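Local coordinates for conserved hypothetical protein (Agrobacterium tumefaciens, PDB 2FEX) that is of unknown function but belongs to the DJ-1/PfpI family, whose flavodoxin-like alpha/beta fold commonly carries a cysteine at a nucleophile elbow, at residues L8-A13 with M40-M45. Residues are numbered along the deposited sequence; the frame is centred on the assembly and turned at random. Where two conformers were deposited one is given.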
# COMPACT_ATOMS: atom_id res chain seq x y z
N LEU A 8 -9.33 3.68 -9.25
CA LEU A 8 -8.25 2.77 -9.70
C LEU A 8 -8.15 2.74 -11.21
O LEU A 8 -9.02 3.26 -11.95
CB LEU A 8 -8.58 1.32 -9.21
CG LEU A 8 -8.73 1.16 -7.68
CD1 LEU A 8 -9.13 -0.31 -7.33
CD2 LEU A 8 -7.44 1.65 -6.86
N ALA A 9 -7.08 2.11 -11.67
CA ALA A 9 -6.87 1.91 -13.11
C ALA A 9 -5.88 0.81 -13.23
O ALA A 9 -5.19 0.42 -12.23
CB ALA A 9 -6.33 3.20 -13.72
N GLN A 10 -5.75 0.30 -14.45
CA GLN A 10 -4.71 -0.68 -14.73
C GLN A 10 -3.36 -0.12 -14.30
O GLN A 10 -3.07 1.07 -14.56
CB GLN A 10 -4.71 -0.99 -16.23
CG GLN A 10 -5.94 -1.79 -16.66
CD GLN A 10 -5.94 -3.26 -16.20
OE1 GLN A 10 -5.05 -3.72 -15.47
NE2 GLN A 10 -6.93 -4.02 -16.71
N ASP A 11 -2.56 -0.96 -13.64
CA ASP A 11 -1.19 -0.60 -13.22
C ASP A 11 -1.22 0.52 -12.19
O ASP A 11 -0.28 1.29 -12.07
CB ASP A 11 -0.34 -0.19 -14.45
CG ASP A 11 -0.12 -1.33 -15.40
OD1 ASP A 11 0.22 -2.43 -14.93
OD2 ASP A 11 -0.31 -1.09 -16.58
N PHE A 12 -2.26 0.56 -11.34
CA PHE A 12 -2.25 1.57 -10.25
C PHE A 12 -1.14 1.26 -9.24
O PHE A 12 -0.74 0.08 -9.05
CB PHE A 12 -3.61 1.72 -9.53
CG PHE A 12 -3.99 0.57 -8.61
CD1 PHE A 12 -3.68 0.65 -7.21
CD2 PHE A 12 -4.74 -0.53 -9.11
CE1 PHE A 12 -4.11 -0.41 -6.29
CE2 PHE A 12 -5.18 -1.57 -8.22
CZ PHE A 12 -4.82 -1.49 -6.83
N ALA A 13 -0.62 2.34 -8.63
CA ALA A 13 0.49 2.22 -7.67
C ALA A 13 -0.08 1.71 -6.33
O ALA A 13 -0.76 2.43 -5.60
CB ALA A 13 1.18 3.61 -7.49
N MSE A 40 -14.82 -2.81 -14.71
CA MSE A 40 -14.33 -4.19 -14.63
C MSE A 40 -12.96 -4.25 -13.95
O MSE A 40 -12.35 -3.18 -13.66
CB MSE A 40 -14.38 -4.84 -16.04
CG MSE A 40 -15.86 -5.10 -16.47
SE MSE A 40 -16.07 -5.86 -18.18
CE MSE A 40 -16.08 -4.15 -19.26
N PRO A 41 -12.47 -5.46 -13.66
CA PRO A 41 -11.24 -5.60 -12.86
C PRO A 41 -10.04 -4.91 -13.51
O PRO A 41 -9.96 -4.74 -14.76
CB PRO A 41 -11.03 -7.15 -12.80
CG PRO A 41 -12.49 -7.64 -12.80
CD PRO A 41 -13.06 -6.78 -13.95
N VAL A 42 -9.10 -4.57 -12.63
CA VAL A 42 -7.79 -4.11 -13.09
C VAL A 42 -6.68 -4.77 -12.26
O VAL A 42 -6.94 -5.28 -11.17
CB VAL A 42 -7.65 -2.58 -12.93
CG1 VAL A 42 -8.64 -1.86 -13.92
CG2 VAL A 42 -7.83 -2.11 -11.47
N THR A 43 -5.46 -4.71 -12.77
CA THR A 43 -4.31 -5.36 -12.06
C THR A 43 -3.38 -4.25 -11.57
O THR A 43 -2.97 -3.41 -12.34
CB THR A 43 -3.56 -6.25 -13.00
OG1 THR A 43 -4.46 -7.26 -13.52
CG2 THR A 43 -2.41 -6.93 -12.30
N SER A 44 -3.06 -4.25 -10.30
CA SER A 44 -2.17 -3.19 -9.77
C SER A 44 -0.73 -3.41 -10.25
O SER A 44 -0.36 -4.48 -10.83
CB SER A 44 -2.10 -3.26 -8.24
OG SER A 44 -1.41 -4.44 -7.78
N MSE A 45 0.11 -2.42 -9.99
CA MSE A 45 1.54 -2.61 -10.31
C MSE A 45 2.10 -3.86 -9.65
O MSE A 45 2.98 -4.52 -10.21
CB MSE A 45 2.37 -1.38 -9.87
CG MSE A 45 2.29 -0.28 -10.90
SE MSE A 45 3.08 1.39 -10.20
CE MSE A 45 5.01 0.81 -10.19
O HOH W 1 -0.28 -4.63 -13.80
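Val-42 packs its CG2 methyl over the type II beta turn that runs from Ala-9 to Phe-12, in the loop joining strand 3-7 to helix 18-27 of this DJ-1/PfpI fold. That methyl lies 3.7 Å from Ala-9 O and also touches Leu-8 CB and the Phe-12 ring, while CG1 rests against Gln-10 N and CG. Val-42 belongs to a two-stranded antiparallel hairpin with strand 49-51, outside the main sheet.

At Thr-43 the backbone is met at both ends. In the conformer given, Thr-43 N donates to Gln-10 OE1 at 2.9 Å, from above the amide plane; a bend at chi2 (-72°) folds this copy of the Gln-10 chain back over Val-42. A second deposited conformer leaves that bond less certain. Thr-43 O accepts a bond from Asp-11 N at 2.8 Å.

Ser-44 lays CB over one face of the Phe-12 ring, a CH-pi contact 3.7 Å from the ring centroid, and Leu-8 CD2 sits over the opposite face, which holds the phenyl between them. Ser-44 OG turns elsewhere, bonding Asp-14 OD1 and Leu-48 N.

Met-45, present as selenomethionine, ends the run: its O is bound by Ser-26 and Arg-25 of the second subunit, so the loop pair also meets the dimer interface. Met-45 N donates to Phe-12 O at 2.8 Å, nearly straight. With the chain extended at chi2 (170°), Met-45 SE reaches Ala-13, 3.7 Å from its CA.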